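Local coordinates for citrinin polyketide synthase (Monascus purpureus, PDB 5MPT), which builds the polyketide precursor of the mycotoxin citrinin by condensing malonyl-CoA units, the part described here being its C-methylation domain with bound S-adenosyl-L-homocysteine, at residues N286-T291 with I296-I301; N34-T39 with E132-A137; Q196-L201 with E229-P234; C65-A70 with Q74-V79. All blocks are in the same frame, centred on the assembly; numbering follows the deposited sequence. Where two conformers were deposited one is given.

In the fold
In this polyketide C-methylation domain, interaction 1 stands beside the bound S-adenosyl-L-homocysteine and carries the active-site His289, whereas the other three are structural contacts away from the annotated sites. Interactions 1 and 3 belong to the Rossmann-like methyltransferase fold, their centres 27 Å apart and their nearest atoms about 15 Å. Interaction 4 lies in the helix-turn-helix family region near the N-terminus, its centre 40 Å from that of interaction 1 and 60 Å from that of interaction 3. In sequence it is nested within the long excursion closed by interaction 2. That contact lies across the chain's centre from interaction 1, and their nearest atoms are about 11 Å apart.

Interaction 1: N286-T291 with I296-I301; sequences NCVHAT and ISTRNI. With SAH (S-adenosyl-L-homocysteine), chain B.
Val288 and Ser297 form the closest backbone approach here, their CA atoms 7.0 Å apart, where a short 3-10 turn (288-290) after strand 279-285 faces helix 294-304. Three side chains of the helix meet Val288 and Thr291 of segment 286-291. Val288 spreads its methyls over separate partners: CG2 meets Ile301 CD1 tip to tip at 3.8 Å, while CG1 touches Ser297 CB and Thr298 CG2, the valine and threonine side chains crossing at about a right angle. The Val288 side chain also lies against Trp350 and the active-site Glu315.

The polar half centres on Thr291 OG1. This atom sits between its own backbone N and carbonyl carbon (chi1 66°), and from there turns back to donate to Val288 O at 2.9 Å. The donor approaches in the carbonyl plane, with a C=O...OG1 angle of 154°; Thr291 N donates to the same Val288 oxygen, which is thus gripped twice. Thr291 OG1 is also 2.7 Å from Ser297 OG, whose proton may go to Thr291 OG1 or to Asn293 O.

The residues just before the turn line the S-adenosyl-L-homocysteine pocket of this class I methyltransferase fold. Cys287 CB comes within 3.2 Å of SAH O4', and Asn286 O within 3.4 Å of SAH CG. His289, an active-site residue, is hydrogen-bonded through ND1 to Glu315, another. The chemistry therefore implies a division of labour along six residues: apolar methyls and the Thr291-Val288 bonds hold the turn beside its helix, while the preceding residues and His289 face the ligand and active site.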
# COMPACT_ATOMS: atom_id res chain seq x y z
N ASN A 286 -0.52 -1.01 -4.55
CA ASN A 286 0.29 -1.49 -3.43
C ASN A 286 0.43 -3.00 -3.43
O ASN A 286 0.45 -3.65 -2.37
CB ASN A 286 -0.25 -0.94 -2.12
CG ASN A 286 0.28 0.44 -1.88
OD1 ASN A 286 1.49 0.69 -2.01
ND2 ASN A 286 -0.60 1.38 -1.59
N CYS A 287 0.62 -3.55 -4.60
CA CYS A 287 0.89 -4.97 -4.76
C CYS A 287 2.20 -5.25 -5.46
O CYS A 287 2.85 -6.25 -5.14
CB CYS A 287 -0.26 -5.65 -5.52
SG CYS A 287 -0.53 -4.91 -7.16
N VAL A 288 2.63 -4.40 -6.39
CA VAL A 288 3.84 -4.75 -7.14
C VAL A 288 5.07 -4.69 -6.22
O VAL A 288 6.02 -5.47 -6.37
CB VAL A 288 3.97 -3.85 -8.39
CG1 VAL A 288 5.30 -4.11 -9.10
CG2 VAL A 288 2.80 -4.10 -9.37
N HIS A 289 5.08 -3.80 -5.23
CA HIS A 289 6.20 -3.78 -4.29
C HIS A 289 6.34 -5.09 -3.54
O HIS A 289 7.44 -5.37 -3.04
CB HIS A 289 6.08 -2.62 -3.31
CG HIS A 289 4.92 -2.71 -2.36
ND1 HIS A 289 3.93 -1.76 -2.35
CD2 HIS A 289 4.65 -3.54 -1.32
CE1 HIS A 289 3.07 -2.02 -1.39
NE2 HIS A 289 3.49 -3.09 -0.73
N ALA A 290 5.27 -5.88 -3.43
CA ALA A 290 5.31 -7.09 -2.60
C ALA A 290 5.95 -8.25 -3.33
O ALA A 290 6.11 -9.33 -2.73
CB ALA A 290 3.90 -7.50 -2.18
N THR A 291 6.37 -8.05 -4.56
CA THR A 291 6.96 -9.14 -5.32
C THR A 291 8.47 -9.19 -5.10
O THR A 291 9.09 -8.27 -4.56
CB THR A 291 6.63 -9.00 -6.81
OG1 THR A 291 7.25 -7.84 -7.38
CG2 THR A 291 5.13 -8.92 -7.04
N ILE A 296 11.49 -7.94 -12.98
CA ILE A 296 10.73 -9.07 -13.51
C ILE A 296 9.24 -8.76 -13.49
O ILE A 296 8.53 -8.99 -14.48
CB ILE A 296 11.07 -10.35 -12.72
CG1 ILE A 296 12.51 -10.75 -12.98
CG2 ILE A 296 10.10 -11.47 -13.03
CD1 ILE A 296 12.99 -11.91 -12.11
N SER A 297 8.74 -8.21 -12.38
CA SER A 297 7.31 -7.96 -12.28
C SER A 297 6.86 -6.90 -13.30
O SER A 297 5.83 -7.07 -13.95
CB SER A 297 6.94 -7.52 -10.88
OG SER A 297 7.16 -8.59 -10.00
N THR A 298 7.60 -5.80 -13.42
CA THR A 298 7.14 -4.74 -14.29
C THR A 298 7.36 -5.13 -15.74
O THR A 298 6.62 -4.67 -16.62
CB THR A 298 7.81 -3.39 -13.94
OG1 THR A 298 9.22 -3.49 -14.11
CG2 THR A 298 7.47 -2.91 -12.48
N ARG A 299 8.35 -5.97 -16.03
CA ARG A 299 8.50 -6.50 -17.38
C ARG A 299 7.32 -7.39 -17.74
O ARG A 299 6.77 -7.29 -18.85
CB ARG A 299 9.82 -7.27 -17.49
CG ARG A 299 10.14 -7.71 -18.93
CD ARG A 299 11.51 -8.34 -19.04
NE ARG A 299 12.61 -7.37 -18.96
CZ ARG A 299 13.47 -7.27 -17.95
NH1 ARG A 299 13.40 -8.08 -16.89
NH2 ARG A 299 14.43 -6.35 -18.00
N ASN A 300 6.92 -8.28 -16.83
CA ASN A 300 5.73 -9.09 -17.05
C ASN A 300 4.53 -8.21 -17.36
O ASN A 300 3.78 -8.46 -18.31
CB ASN A 300 5.44 -9.96 -15.83
CG ASN A 300 6.49 -11.02 -15.58
OD1 ASN A 300 7.22 -11.43 -16.48
ND2 ASN A 300 6.55 -11.49 -14.35
N ILE A 301 4.32 -7.17 -16.55
CA ILE A 301 3.21 -6.25 -16.77
C ILE A 301 3.33 -5.61 -18.14
O ILE A 301 2.34 -5.48 -18.87
CB ILE A 301 3.19 -5.22 -15.63
CG1 ILE A 301 2.79 -5.95 -14.33
CG2 ILE A 301 2.32 -4.06 -16.02
CD1 ILE A 301 2.95 -5.13 -13.06
N SAH B . -4.96 -3.59 -3.79
CA SAH B . -5.10 -4.17 -2.42
CB SAH B . -4.30 -3.52 -1.29
CG SAH B . -2.82 -3.84 -1.30
SD SAH B . -2.63 -5.47 -0.50
C SAH B . -6.60 -4.10 -2.03
O SAH B . -6.93 -5.04 -1.18
OXT SAH B . -7.37 -3.25 -2.43
C5' SAH B . -1.56 -6.36 -1.67
C4' SAH B . -2.41 -7.28 -2.52
O4' SAH B . -1.50 -7.84 -3.50
C3' SAH B . -3.04 -8.47 -1.78
O3' SAH B . -4.38 -8.58 -2.24
C2' SAH B . -2.17 -9.66 -2.20
O2' SAH B . -2.91 -10.88 -2.27
C1' SAH B . -1.73 -9.22 -3.59
N9 SAH B . -0.52 -9.84 -4.11
C8 SAH B . 0.64 -10.12 -3.43
N7 SAH B . 1.55 -10.73 -4.15
C5 SAH B . 0.95 -10.87 -5.39
C6 SAH B . 1.38 -11.43 -6.61
N6 SAH B . 2.57 -12.03 -6.77
N1 SAH B . 0.53 -11.40 -7.65
C2 SAH B . -0.67 -10.83 -7.50
N3 SAH B . -1.19 -10.26 -6.41
C4 SAH B . -0.33 -10.31 -5.38

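Interaction 2: N34-T39 with E132-A137. With EDO (1,2-ethanediol), chain C.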
# COMPACT_ATOMS: atom_id res chain seq x y z
N ASN A 34 -9.26 17.61 0.21
CA ASN A 34 -10.65 17.19 0.13
C ASN A 34 -10.89 15.87 0.84
O ASN A 34 -11.92 15.67 1.49
CB ASN A 34 -11.07 17.11 -1.33
CG ASN A 34 -12.29 16.22 -1.53
OD1 ASN A 34 -12.16 15.00 -1.71
ND2 ASN A 34 -13.47 16.83 -1.50
N GLY A 35 -9.96 14.96 0.69
CA GLY A 35 -10.09 13.64 1.27
C GLY A 35 -9.75 13.55 2.72
O GLY A 35 -9.71 12.43 3.22
N GLN A 36 -9.53 14.68 3.39
CA GLN A 36 -9.32 14.75 4.83
C GLN A 36 -7.99 14.13 5.26
O GLN A 36 -7.86 13.66 6.40
CB GLN A 36 -10.49 14.11 5.58
CG GLN A 36 -11.84 14.76 5.25
CD GLN A 36 -11.81 16.28 5.40
OE1 GLN A 36 -11.60 16.79 6.49
NE2 GLN A 36 -11.99 17.01 4.29
N LEU A 37 -6.99 14.19 4.39
CA LEU A 37 -5.61 13.81 4.66
C LEU A 37 -4.70 15.01 4.92
O LEU A 37 -3.51 14.82 5.15
CB LEU A 37 -5.08 12.97 3.48
CG LEU A 37 -3.92 12.00 3.81
CD1 LEU A 37 -4.38 10.91 4.76
CD2 LEU A 37 -3.39 11.46 2.48
N GLY A 38 -5.21 16.23 4.91
CA GLY A 38 -4.30 17.36 4.99
C GLY A 38 -3.68 17.65 6.34
O GLY A 38 -2.80 18.50 6.42
N THR A 39 -4.03 16.92 7.39
CA THR A 39 -3.30 17.01 8.64
C THR A 39 -2.62 15.71 8.98
O THR A 39 -2.12 15.57 10.11
CB THR A 39 -4.23 17.38 9.80
OG1 THR A 39 -5.27 16.41 9.90
CG2 THR A 39 -4.84 18.75 9.57
N GLU A 132 -9.83 11.34 15.68
CA GLU A 132 -9.54 11.17 14.26
C GLU A 132 -10.34 10.00 13.70
O GLU A 132 -9.77 9.04 13.16
CB GLU A 132 -8.04 10.98 14.05
CG GLU A 132 -7.24 12.20 14.42
CD GLU A 132 -7.44 13.36 13.49
OE1 GLU A 132 -8.06 13.16 12.41
OE2 GLU A 132 -6.98 14.47 13.83
N PRO A 133 -11.67 10.08 13.75
CA PRO A 133 -12.49 8.93 13.34
C PRO A 133 -12.34 8.53 11.88
O PRO A 133 -12.60 7.37 11.54
CB PRO A 133 -13.92 9.40 13.65
CG PRO A 133 -13.85 10.91 13.61
CD PRO A 133 -12.50 11.25 14.16
N LEU A 134 -11.99 9.45 10.98
CA LEU A 134 -11.86 9.05 9.59
C LEU A 134 -10.68 8.13 9.38
O LEU A 134 -10.67 7.36 8.41
CB LEU A 134 -11.72 10.28 8.70
CG LEU A 134 -12.86 11.28 8.80
CD1 LEU A 134 -12.52 12.42 7.91
CD2 LEU A 134 -14.17 10.65 8.38
N HIS A 135 -9.69 8.17 10.28
CA HIS A 135 -8.50 7.34 10.17
C HIS A 135 -8.54 6.20 11.15
O HIS A 135 -7.50 5.62 11.47
CB HIS A 135 -7.25 8.20 10.38
CG HIS A 135 -7.30 9.50 9.66
ND1 HIS A 135 -7.19 9.58 8.29
CD2 HIS A 135 -7.53 10.77 10.10
CE1 HIS A 135 -7.33 10.84 7.91
NE2 HIS A 135 -7.54 11.58 8.99
N ALA A 136 -9.75 5.80 11.58
CA ALA A 136 -9.87 4.81 12.63
C ALA A 136 -9.29 3.47 12.23
O ALA A 136 -8.69 2.78 13.08
CB ALA A 136 -11.34 4.64 13.04
N ALA A 137 -9.47 3.06 10.98
CA ALA A 137 -9.21 1.67 10.62
C ALA A 137 -7.76 1.28 10.88
O ALA A 137 -7.50 0.22 11.43
CB ALA A 137 -9.60 1.42 9.16
C1 EDO C . -8.95 16.01 8.73
O1 EDO C . -7.90 16.92 9.03
C2 EDO C . -8.91 14.85 9.71
O2 EDO C . -7.53 14.47 9.92
O HOH W 1 -5.96 16.53 12.41
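Gln36 and Leu134 lie nearest across this contact, with CA atoms 7.8 Å apart, where the turn after helix 28-34 passes the short 3-10 segment leading into helix 136-146. Their side chains cross obliquely, Gln36 CB lying 3.5 Å from Leu134 CD1. The glutamine is bent at chi2 (-51°), which folds its amide back so that Gln36 NE2 donates to Asn34 O at 3.1 Å, from above that carbonyl plane. Gln36 is also the C-prime residue, with positive phi, of the Schellman motif ending helix 28-34. Its carbonyl oxygen, Gln36 O, lies at the edge of the imidazole ring, in its plane, 3.2 Å from His135 CE1.

A 1,2-ethanediol, probably from the crystallisation liquor, lies between the two segments. His135 NE2 donates to EDO O2 at 3.0 Å with an N-H...O angle of 151°; EDO O2 in turn donates to Glu132 OE1, and EDO O1 to Thr39 OG1 at 2.8 Å. A water bridges the two segments beside the diol, accepting from Thr39 OG1 at 2.6 Å and donating to Glu132 OE2 at 2.7 Å. Tyr40 meets the His135 ring edge-to-face, and Leu37 packs against helix 181-198.

Interaction 3: Q196-L201 with E229-P234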
# COMPACT_ATOMS: atom_id res chain seq x y z
N GLN A 196 -11.30 11.70 -16.89
CA GLN A 196 -10.81 12.68 -17.86
C GLN A 196 -10.19 11.99 -19.06
O GLN A 196 -10.25 12.50 -20.20
CB GLN A 196 -9.80 13.61 -17.18
CG GLN A 196 -10.43 14.53 -16.14
CD GLN A 196 -11.43 15.48 -16.80
OE1 GLN A 196 -11.16 16.05 -17.85
NE2 GLN A 196 -12.62 15.54 -16.24
N LEU A 197 -9.59 10.83 -18.82
CA LEU A 197 -9.04 10.01 -19.90
C LEU A 197 -10.13 9.57 -20.86
O LEU A 197 -10.02 9.75 -22.08
CB LEU A 197 -8.33 8.79 -19.32
CG LEU A 197 -7.79 7.79 -20.34
CD1 LEU A 197 -6.69 8.43 -21.16
CD2 LEU A 197 -7.27 6.52 -19.69
N VAL A 198 -11.20 8.98 -20.33
CA VAL A 198 -12.25 8.41 -21.17
C VAL A 198 -12.96 9.48 -22.02
O VAL A 198 -13.33 9.21 -23.17
CB VAL A 198 -13.19 7.61 -20.24
CG1 VAL A 198 -14.44 7.14 -20.94
CG2 VAL A 198 -12.46 6.41 -19.70
N LYS A 199 -13.08 10.72 -21.51
CA LYS A 199 -13.68 11.84 -22.26
C LYS A 199 -12.92 12.15 -23.54
O LYS A 199 -13.48 12.82 -24.42
CB LYS A 199 -13.71 13.13 -21.41
CG LYS A 199 -14.74 13.22 -20.32
CD LYS A 199 -14.43 14.44 -19.42
CE LYS A 199 -15.67 15.05 -18.75
NZ LYS A 199 -16.57 14.04 -18.14
N ARG A 200 -11.67 11.71 -23.65
CA ARG A 200 -10.78 12.03 -24.75
C ARG A 200 -10.58 10.86 -25.69
O ARG A 200 -9.74 10.93 -26.59
CB ARG A 200 -9.42 12.49 -24.21
CG ARG A 200 -9.47 13.88 -23.59
CD ARG A 200 -8.53 14.01 -22.38
NE ARG A 200 -8.38 15.39 -21.93
CZ ARG A 200 -9.05 15.95 -20.93
NH1 ARG A 200 -9.96 15.27 -20.24
NH2 ARG A 200 -8.83 17.23 -20.63
N LEU A 201 -11.33 9.76 -25.48
CA LEU A 201 -11.15 8.57 -26.29
C LEU A 201 -12.10 8.59 -27.48
O LEU A 201 -13.25 9.04 -27.35
CB LEU A 201 -11.42 7.32 -25.47
CG LEU A 201 -10.46 7.20 -24.28
CD1 LEU A 201 -10.56 5.82 -23.62
CD2 LEU A 201 -9.01 7.47 -24.71
N GLU A 229 -19.44 2.12 -14.77
CA GLU A 229 -20.88 2.03 -14.96
C GLU A 229 -21.45 3.39 -15.38
O GLU A 229 -22.20 3.48 -16.36
CB GLU A 229 -21.52 1.53 -13.67
CG GLU A 229 -23.00 1.20 -13.71
CD GLU A 229 -23.48 0.63 -12.38
OE1 GLU A 229 -23.24 1.27 -11.33
OE2 GLU A 229 -24.09 -0.46 -12.38
N ARG A 230 -21.08 4.45 -14.67
CA ARG A 230 -21.63 5.78 -14.94
C ARG A 230 -21.10 6.39 -16.23
O ARG A 230 -21.81 7.15 -16.89
CB ARG A 230 -21.31 6.72 -13.77
CG ARG A 230 -21.31 8.20 -14.14
CD ARG A 230 -21.25 9.10 -12.92
NE ARG A 230 -19.98 8.99 -12.20
CZ ARG A 230 -18.89 9.71 -12.47
NH1 ARG A 230 -18.89 10.59 -13.46
NH2 ARG A 230 -17.80 9.54 -11.75
N LEU A 231 -19.85 6.09 -16.59
CA LEU A 231 -19.32 6.63 -17.84
C LEU A 231 -19.97 5.96 -19.06
O LEU A 231 -20.13 6.61 -20.10
CB LEU A 231 -17.81 6.47 -17.91
CG LEU A 231 -17.06 7.22 -16.82
CD1 LEU A 231 -15.57 6.90 -16.89
CD2 LEU A 231 -17.34 8.76 -16.88
N GLY A 232 -20.35 4.70 -18.94
CA GLY A 232 -21.11 4.01 -19.96
C GLY A 232 -20.38 3.74 -21.26
O GLY A 232 -21.04 3.48 -22.27
N VAL A 233 -19.05 3.77 -21.28
CA VAL A 233 -18.35 3.40 -22.51
C VAL A 233 -17.99 1.92 -22.44
O VAL A 233 -17.78 1.38 -21.35
CB VAL A 233 -17.10 4.26 -22.75
CG1 VAL A 233 -17.50 5.73 -23.02
CG2 VAL A 233 -16.13 4.12 -21.59
N PRO A 234 -17.92 1.23 -23.57
CA PRO A 234 -17.66 -0.21 -23.52
C PRO A 234 -16.34 -0.51 -22.81
O PRO A 234 -15.32 0.14 -23.04
CB PRO A 234 -17.61 -0.61 -25.00
CG PRO A 234 -18.33 0.48 -25.72
CD PRO A 234 -18.05 1.72 -24.95
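Val198 meets Leu231 and Val233 through aliphatic carbons, and the flat groups lie elsewhere: the guanidinium of Arg200 has Gln196 O at its edge, in its plane. Arg200 NH1 donates to Gln196 O and to Gln196 OE1, each at 2.8 Å, and both acceptors lie close to the guanidinium plane. The two bonds from one nitrogen should help hold the group in its orientation, although neither is in line with its acceptor's plane; the donor is tilted 34° from that of Gln196 O.

The setting is the class I methyltransferase fold, a Rossmann-like sheet of strand order 3-2-1-4-5-7-6. Helix 221-231 is the connection of a beta-alpha-beta crossover between the parallel neighbours 208-213 and 235-241, and helix 181-198 ends next to it. Both segments turn at the contact: Val198 opens a type I turn to Leu201, and Gly232, with positive phi, takes segment 229-234 out of helix 221-231 toward strand 235-241. Val198 and Val233 are the nearest pair of the two backbones, with CA atoms 8.0 Å apart.

Arg230 of helix 221-231 forms a salt bridge with Glu195 of helix 181-198, and Lys199 makes a long, weak ion pair with the same carboxylate, which probably eases the approach of the two cations. This is a small contact at the surface. Val198 divides its side chain between two neighbours: Val198 CB faces Leu231 CD1 at 4.2 Å, while Val198 CG1, anti to the backbone N (chi1 171°), reaches Val233 tip to tip and stops 3.5 Å from Val233 CG2.

Interaction 4: C65-A70 with Q74-V79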
# COMPACT_ATOMS: atom_id res chain seq x y z
N CYS A 65 12.58 -7.37 28.91
CA CYS A 65 13.38 -6.16 28.77
C CYS A 65 12.74 -5.05 29.58
O CYS A 65 11.69 -4.52 29.18
CB CYS A 65 13.48 -5.72 27.31
SG CYS A 65 14.61 -4.34 27.07
N PRO A 66 13.38 -4.61 30.70
CA PRO A 66 12.79 -3.64 31.64
C PRO A 66 12.92 -2.20 31.17
O PRO A 66 13.34 -1.31 31.91
CB PRO A 66 13.60 -3.88 32.92
CG PRO A 66 14.93 -4.26 32.39
CD PRO A 66 14.67 -5.11 31.20
N ILE A 67 12.57 -1.97 29.91
CA ILE A 67 12.83 -0.68 29.29
C ILE A 67 12.07 0.43 30.01
O ILE A 67 12.56 1.56 30.12
CB ILE A 67 12.51 -0.76 27.78
CG1 ILE A 67 12.72 0.59 27.10
CG2 ILE A 67 11.10 -1.30 27.55
CD1 ILE A 67 12.83 0.50 25.55
N ARG A 68 10.89 0.12 30.55
CA ARG A 68 10.10 1.16 31.18
C ARG A 68 10.77 1.68 32.44
O ARG A 68 10.63 2.86 32.77
CB ARG A 68 8.70 0.64 31.49
CG ARG A 68 7.71 1.75 31.78
CD ARG A 68 6.39 1.23 32.32
NE ARG A 68 6.04 -0.07 31.75
CZ ARG A 68 5.44 -0.23 30.58
NH1 ARG A 68 5.13 0.82 29.82
NH2 ARG A 68 5.15 -1.46 30.17
N SER A 69 11.50 0.83 33.15
CA SER A 69 12.10 1.21 34.43
C SER A 69 13.61 1.39 34.35
O SER A 69 14.23 1.77 35.35
CB SER A 69 11.76 0.16 35.48
OG SER A 69 12.11 -1.14 35.04
N ALA A 70 14.22 1.14 33.20
CA ALA A 70 15.67 1.18 33.08
C ALA A 70 16.19 2.59 33.27
O ALA A 70 15.59 3.57 32.81
CB ALA A 70 16.10 0.66 31.70
N GLN A 74 21.60 2.47 30.95
CA GLN A 74 21.51 1.04 31.20
C GLN A 74 21.60 0.23 29.91
O GLN A 74 20.88 0.50 28.94
CB GLN A 74 20.20 0.73 31.92
CG GLN A 74 20.09 -0.71 32.38
CD GLN A 74 18.95 -0.92 33.36
OE1 GLN A 74 18.73 -0.11 34.25
NE2 GLN A 74 18.22 -2.01 33.18
N ARG A 75 22.47 -0.77 29.91
CA ARG A 75 22.55 -1.68 28.77
C ARG A 75 21.33 -2.59 28.77
O ARG A 75 20.96 -3.17 29.79
CB ARG A 75 23.84 -2.51 28.83
CG ARG A 75 24.20 -3.16 27.50
CD ARG A 75 25.57 -3.82 27.53
NE ARG A 75 25.97 -4.25 26.19
CZ ARG A 75 25.97 -5.51 25.75
NH1 ARG A 75 25.60 -6.51 26.53
NH2 ARG A 75 26.36 -5.76 24.50
N LEU A 76 20.70 -2.70 27.61
CA LEU A 76 19.51 -3.53 27.42
C LEU A 76 19.87 -4.71 26.53
O LEU A 76 20.52 -4.54 25.49
CB LEU A 76 18.36 -2.73 26.78
CG LEU A 76 17.90 -1.46 27.50
CD1 LEU A 76 16.83 -0.73 26.69
CD2 LEU A 76 17.38 -1.81 28.85
N GLU A 77 19.44 -5.90 26.94
CA GLU A 77 19.63 -7.07 26.11
C GLU A 77 18.59 -7.11 25.00
O GLU A 77 17.47 -6.60 25.15
CB GLU A 77 19.56 -8.35 26.95
CG GLU A 77 20.64 -8.41 28.03
CD GLU A 77 22.04 -8.35 27.44
OE1 GLU A 77 22.33 -9.18 26.55
OE2 GLU A 77 22.84 -7.48 27.84
N ARG A 78 18.97 -7.68 23.87
CA ARG A 78 18.03 -7.86 22.78
C ARG A 78 16.90 -8.77 23.22
O ARG A 78 17.12 -9.76 23.93
CB ARG A 78 18.75 -8.44 21.55
CG ARG A 78 18.15 -8.08 20.23
CD ARG A 78 19.13 -8.32 19.09
NE ARG A 78 18.56 -7.89 17.81
CZ ARG A 78 18.58 -6.64 17.34
NH1 ARG A 78 18.02 -6.36 16.17
NH2 ARG A 78 19.16 -5.67 18.04
N VAL A 79 15.68 -8.46 22.79
CA VAL A 79 14.54 -9.31 23.11
C VAL A 79 14.57 -10.57 22.24
O VAL A 79 15.18 -10.56 21.17
CB VAL A 79 13.22 -8.56 22.94
CG1 VAL A 79 13.13 -7.46 24.00
CG2 VAL A 79 13.08 -7.99 21.57
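Gln74 reaches across to Ala70 and Pro66, and its atoms can be taken in order. Gln74 CB lies 4.1 Å from Ala70 CB, at the place where the two backbones come close. With CG anti to the backbone N (chi1 -173°) and the chain extended beyond it, the terminal amide is carried over the alanine: Gln74 CD is 3.7 Å from Ala70 CB, and OE1 and NE2 are about equally far from that methyl. Gln74 OE1 also approaches Ala70 CA to 3.5 Å and accepts a hydrogen bond from Ala71 N, which fixes the amide's orientation. Gln74 NE2 ends the chain 4.1 Å from Pro66 CG, the proline ring and the glutamine crossing at about a right angle.

Next to the glutamine lies an apolar cluster around Leu76. The short strand 75-76 edges a three-stranded antiparallel sheet with 108-111 and 102-105, following helix 40-62 and followed by helix 86-98; the whole resembles a winged-helix arrangement, as the helix-turn-helix family assignment suggests. Segment 65-70, which links helix 40-62 to the strand, bends at Pro66 in an inverse gamma turn.

Leu76 CD2 meets Ala70 CB at 4.0 Å, and Leu76 CD1 faces Ile67 CD1 at 4.3 Å. Leu76 CB is 4.1 Å from Cys65 SG, an apolar contact. Ile102 of the neighbouring hairpin touches both Leu76 and Ile67, while Val79, beside Phe60 of helix 40-62, closes the other end by bringing Val79 CG1 to 3.8 Å from Cys65 CB.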